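Local coordinates for alanine racemase (Actinobacillus succinogenes, PDB 3C3K), which has the two-domain fold of periplasmic binding protein-like regulators of the LacI type, and so probably binds a small ligand between its domains, at residues Lys124-Ile130 and Pro185-Ile191; Leu12-Ile18 and Ile41-Glu47. One frame throughout, in Å; residues are numbered along the deposited sequence.

Contact 1. Residues Lys124-Ile130 and Pro185-Ile191; sequences KKRIALI and PDAIFAI
The carboxylate of D186 is held by two consecutive backbone N-H groups of the segment leading into the strand that holds I127-I130. K125 N gives a 2.8 Å bond to D186 OD2, on its syn lone pair. R126 N lies 2.8 Å from D186 OD1, also on the syn side but 34° out of the carboxylate plane. D186 CG sits between its backbone N and carbonyl carbon (chi1 58°), which turns the group to these donors. D186 N bonds to R126 O (2.9 Å), on a lone pair. K124 slides past D186 the opposite way and bonds through NZ to D186 O (2.8 Å) and also to P211 O. The R126 guanidinium lies with one face over D186 OD2, a long contact of charges only; its NE bonds to K184 O.

Parallel strand pairing follows, from A128 N to A187 O (2.8 Å) through to I191 N and I130 O. I127, A187, L129 and F189 face helices 108-121 and 137-152. There L129 CD1 meets F189 CD2 obliquely at 3.6 Å. On the other face I130 CD1 packs on I188 CG2 (3.8 Å), beneath helix 168-179. Both carboxylate oxygens of buried D186 are thus bonded by backbone N-H groups.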
# COMPACT_ATOMS: atom_id res chain seq x y z
N LYS B 124 7.19 31.86 4.05
CA LYS B 124 6.54 31.50 2.79
C LYS B 124 5.25 32.31 2.57
O LYS B 124 4.55 32.58 3.51
CB LYS B 124 6.25 29.98 2.77
CG LYS B 124 7.51 29.11 2.85
CD LYS B 124 8.41 29.42 1.62
CE LYS B 124 9.68 28.56 1.59
NZ LYS B 124 10.17 28.46 0.14
N LYS B 125 4.95 32.70 1.34
CA LYS B 125 3.90 33.66 1.10
C LYS B 125 3.00 33.22 -0.07
O LYS B 125 1.90 33.75 -0.28
CB LYS B 125 4.53 35.04 0.78
CG LYS B 125 4.77 35.85 2.04
CD LYS B 125 5.30 37.23 1.72
CE LYS B 125 5.68 37.97 2.98
NZ LYS B 125 6.46 37.10 3.94
N ARG B 126 3.44 32.21 -0.80
CA ARG B 126 2.62 31.71 -1.90
C ARG B 126 2.49 30.20 -1.77
O ARG B 126 3.26 29.43 -2.39
CB ARG B 126 3.24 32.08 -3.25
CG ARG B 126 3.17 33.58 -3.53
CD ARG B 126 4.03 34.12 -4.75
NE ARG B 126 5.30 33.45 -5.03
CZ ARG B 126 6.50 33.72 -4.48
NH1 ARG B 126 6.64 34.68 -3.57
NH2 ARG B 126 7.58 33.02 -4.86
N ILE B 127 1.54 29.79 -0.94
CA ILE B 127 1.42 28.41 -0.55
C ILE B 127 0.30 27.85 -1.42
O ILE B 127 -0.81 28.42 -1.45
CB ILE B 127 1.07 28.27 0.96
CG1 ILE B 127 2.17 28.88 1.83
CG2 ILE B 127 0.84 26.75 1.33
CD1 ILE B 127 1.73 29.30 3.19
N ALA B 128 0.58 26.75 -2.12
CA ALA B 128 -0.38 26.03 -2.97
C ALA B 128 -0.81 24.75 -2.25
O ALA B 128 -0.11 24.29 -1.30
CB ALA B 128 0.27 25.67 -4.39
N LEU B 129 -1.95 24.21 -2.67
CA LEU B 129 -2.51 22.97 -2.15
C LEU B 129 -2.68 21.96 -3.30
O LEU B 129 -3.17 22.30 -4.39
CB LEU B 129 -3.86 23.23 -1.44
CG LEU B 129 -4.61 22.04 -0.82
CD1 LEU B 129 -3.93 21.69 0.56
CD2 LEU B 129 -6.09 22.36 -0.56
N ILE B 130 -2.20 20.74 -3.09
CA ILE B 130 -2.56 19.66 -3.99
C ILE B 130 -3.63 18.87 -3.22
O ILE B 130 -3.34 18.27 -2.14
CB ILE B 130 -1.34 18.73 -4.36
CG1 ILE B 130 -0.28 19.53 -5.09
CG2 ILE B 130 -1.83 17.55 -5.31
CD1 ILE B 130 0.96 18.74 -5.46
N PRO B 185 4.41 28.91 -6.89
CA PRO B 185 4.37 28.87 -5.46
C PRO B 185 5.77 28.89 -4.87
O PRO B 185 6.76 28.58 -5.57
CB PRO B 185 3.68 27.53 -5.16
CG PRO B 185 4.08 26.66 -6.24
CD PRO B 185 4.12 27.58 -7.48
N ASP B 186 5.86 29.34 -3.62
CA ASP B 186 7.06 29.10 -2.87
C ASP B 186 6.83 27.97 -1.86
O ASP B 186 7.70 27.70 -1.03
CB ASP B 186 7.59 30.41 -2.18
CG ASP B 186 6.57 31.05 -1.23
OD1 ASP B 186 5.54 30.40 -0.94
OD2 ASP B 186 6.77 32.23 -0.79
N ALA B 187 5.66 27.33 -1.88
CA ALA B 187 5.41 26.21 -0.98
C ALA B 187 4.22 25.41 -1.40
O ALA B 187 3.25 25.98 -1.99
CB ALA B 187 5.26 26.65 0.46
N ILE B 188 4.33 24.10 -1.22
CA ILE B 188 3.31 23.16 -1.67
C ILE B 188 2.94 22.26 -0.51
O ILE B 188 3.81 21.59 0.10
CB ILE B 188 3.73 22.31 -2.93
CG1 ILE B 188 3.83 23.19 -4.19
CG2 ILE B 188 2.64 21.32 -3.25
CD1 ILE B 188 4.40 22.50 -5.41
N PHE B 189 1.65 22.31 -0.17
CA PHE B 189 1.09 21.50 0.87
C PHE B 189 0.19 20.45 0.19
O PHE B 189 -0.78 20.82 -0.46
CB PHE B 189 0.23 22.41 1.77
CG PHE B 189 -0.55 21.68 2.85
CD1 PHE B 189 -0.06 20.46 3.39
CD2 PHE B 189 -1.71 22.25 3.40
CE1 PHE B 189 -0.76 19.82 4.37
CE2 PHE B 189 -2.43 21.61 4.41
CZ PHE B 189 -1.95 20.40 4.91
N ALA B 190 0.58 19.16 0.29
CA ALA B 190 -0.26 18.07 -0.23
C ALA B 190 -0.97 17.30 0.86
O ALA B 190 -0.42 17.08 1.96
CB ALA B 190 0.53 17.15 -1.14
N ILE B 191 -2.17 16.88 0.50
CA ILE B 191 -3.16 16.16 1.32
C ILE B 191 -2.80 14.67 1.58
O ILE B 191 -3.50 13.96 2.32
CB ILE B 191 -4.50 16.35 0.57
CG1 ILE B 191 -5.35 17.43 1.20
CG2 ILE B 191 -5.16 15.10 0.02
CD1 ILE B 191 -4.56 18.53 1.65

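Contact 2. Residues Leu12-Ile18 and Ile41-Glu47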
# COMPACT_ATOMS: atom_id res chain seq x y z
N LEU B 12 -16.28 -6.74 9.03
CA LEU B 12 -16.12 -6.09 7.73
C LEU B 12 -15.43 -4.72 7.84
O LEU B 12 -15.92 -3.81 8.55
CB LEU B 12 -17.49 -5.94 7.02
CG LEU B 12 -17.52 -5.18 5.68
CD1 LEU B 12 -16.66 -5.88 4.60
CD2 LEU B 12 -18.91 -5.11 5.19
N VAL B 13 -14.30 -4.54 7.13
CA VAL B 13 -13.76 -3.20 6.94
C VAL B 13 -14.00 -2.70 5.52
O VAL B 13 -13.62 -3.36 4.57
CB VAL B 13 -12.26 -3.16 7.27
CG1 VAL B 13 -11.73 -1.73 7.31
CG2 VAL B 13 -12.00 -3.88 8.63
N MET B 14 -14.64 -1.54 5.39
CA MET B 14 -14.87 -0.89 4.10
C MET B 14 -13.78 0.15 3.95
O MET B 14 -13.83 1.21 4.59
CB MET B 14 -16.27 -0.25 4.09
CG MET B 14 -17.44 -1.25 3.79
SD MET B 14 -19.20 -0.64 3.96
CE MET B 14 -18.95 0.59 5.02
N VAL B 15 -12.81 -0.14 3.09
CA VAL B 15 -11.59 0.64 2.93
C VAL B 15 -11.76 1.69 1.83
O VAL B 15 -12.33 1.40 0.76
CB VAL B 15 -10.48 -0.34 2.54
CG1 VAL B 15 -9.18 0.36 2.24
CG2 VAL B 15 -10.26 -1.29 3.72
N SER B 16 -11.29 2.91 2.09
CA SER B 16 -11.41 3.94 1.07
C SER B 16 -10.47 3.74 -0.12
O SER B 16 -10.82 4.01 -1.24
CB SER B 16 -11.21 5.32 1.71
OG SER B 16 -9.99 5.29 2.39
N ASN B 17 -9.27 3.24 0.10
CA ASN B 17 -8.39 2.89 -1.05
C ASN B 17 -7.29 1.97 -0.58
O ASN B 17 -6.40 2.34 0.18
CB ASN B 17 -7.80 4.17 -1.72
CG ASN B 17 -6.94 3.88 -2.94
OD1 ASN B 17 -6.48 2.76 -3.15
ND2 ASN B 17 -6.70 4.92 -3.75
N ILE B 18 -7.34 0.76 -1.04
CA ILE B 18 -6.46 -0.26 -0.58
C ILE B 18 -4.98 0.04 -0.98
O ILE B 18 -4.05 -0.46 -0.34
CB ILE B 18 -7.00 -1.64 -1.05
CG1 ILE B 18 -6.74 -2.67 0.04
CG2 ILE B 18 -6.61 -1.96 -2.55
CD1 ILE B 18 -7.01 -4.07 -0.41
N ILE B 41 -10.76 -10.54 9.96
CA ILE B 41 -11.14 -9.33 9.27
C ILE B 41 -11.40 -9.59 7.80
O ILE B 41 -10.60 -10.22 7.13
CB ILE B 41 -9.96 -8.29 9.43
CG1 ILE B 41 -9.74 -7.91 10.93
CG2 ILE B 41 -10.16 -7.08 8.59
CD1 ILE B 41 -10.95 -7.24 11.55
N LEU B 42 -12.54 -9.13 7.28
CA LEU B 42 -12.73 -9.16 5.83
C LEU B 42 -12.68 -7.73 5.33
O LEU B 42 -13.27 -6.82 5.98
CB LEU B 42 -14.04 -9.78 5.46
CG LEU B 42 -14.24 -11.29 5.43
CD1 LEU B 42 -15.70 -11.52 5.10
CD2 LEU B 42 -13.32 -11.97 4.43
N LEU B 43 -12.00 -7.50 4.22
CA LEU B 43 -11.92 -6.15 3.64
C LEU B 43 -12.77 -5.98 2.40
O LEU B 43 -12.99 -6.91 1.66
CB LEU B 43 -10.47 -5.82 3.22
CG LEU B 43 -9.40 -5.95 4.27
CD1 LEU B 43 -8.10 -5.70 3.55
CD2 LEU B 43 -9.61 -4.93 5.44
N CYS B 44 -13.22 -4.78 2.14
CA CYS B 44 -13.81 -4.48 0.83
C CYS B 44 -13.23 -3.16 0.41
O CYS B 44 -13.22 -2.20 1.21
CB CYS B 44 -15.30 -4.35 0.91
SG CYS B 44 -15.99 -4.06 -0.77
N ASN B 45 -12.71 -3.11 -0.81
CA ASN B 45 -12.11 -1.90 -1.32
C ASN B 45 -13.21 -1.13 -1.97
O ASN B 45 -13.40 -1.18 -3.20
CB ASN B 45 -10.99 -2.20 -2.35
CG ASN B 45 -10.27 -0.96 -2.75
OD1 ASN B 45 -9.91 -0.15 -1.88
ND2 ASN B 45 -10.11 -0.75 -4.08
N THR B 46 -13.96 -0.41 -1.14
CA THR B 46 -15.25 0.19 -1.57
C THR B 46 -15.00 1.48 -2.31
O THR B 46 -15.71 1.84 -3.26
CB THR B 46 -16.23 0.40 -0.34
OG1 THR B 46 -15.50 0.95 0.76
CG2 THR B 46 -16.80 -0.89 0.14
N GLU B 47 -13.98 2.22 -1.87
CA GLU B 47 -13.67 3.54 -2.48
C GLU B 47 -14.85 4.47 -2.62
O GLU B 47 -15.02 5.14 -3.69
CB GLU B 47 -13.07 3.34 -3.87
CG GLU B 47 -11.91 2.39 -3.87
CD GLU B 47 -11.18 2.35 -5.21
OE1 GLU B 47 -11.44 1.48 -6.07
OE2 GLU B 47 -10.32 3.21 -5.41
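A beta-alpha-beta unit brings strands 9-15 and 39-45 side by side, joined through helix 21-35, in the parallel sheet of the N-terminal lobe. V13 is bonded on both its backbone groups. V13 N meets L42 O and V13 O takes C44 N, each at 2.8 Å and nearly in line with the carbonyl. V15 N then bonds to C44 O. Past this point segment 41-47 bends in an inverse gamma turn centred on N45. V15 O accepts E47 N (3.2 Å, 171° at the hydrogen) and a weak bond from T46 N.

V13 and L43 lie side by side and point the same way, with L43 CD2 3.7 Å from V13 CB. V13 CG2 also touches I41 CG2 (3.7 Å). The second subunit packs on this side, its I18 against L43. On the other face the T46 methyl CG2 rests against M14 CG (3.7 Å), and helix 50-56 packs over M14 and C44.

N45 CG is anti to the backbone N (chi1 -173°), which carries the amide across to the backbone at I18. N45 ND2 bonds to E31 of the second subunit. The amide oxygen N45 OD1 takes I18 N at 2.9 Å, from 41° above the carbonyl plane.

How the contacts relate
Contact 2 comes first along the chain and closes before contact 1 opens. The two lie on opposite sides of the chain's centre, with centres about 31 Å apart. Their nearest atoms are about 11 Å apart, so they do not touch. Contact 2 pairs the strand that is outermost within this chain with its neighbour in the six-stranded parallel sheet. Contact 1 pairs the two middle strands of the separate four-stranded parallel sheet. Each sheet forms the core of one lobe, as in the bilobed periplasmic binding protein fold. The second subunit bonds to the backbone of contact 2, whereas no other chain of the assembly touches contact 1. Only contact 2 thus lies at the dimer interface.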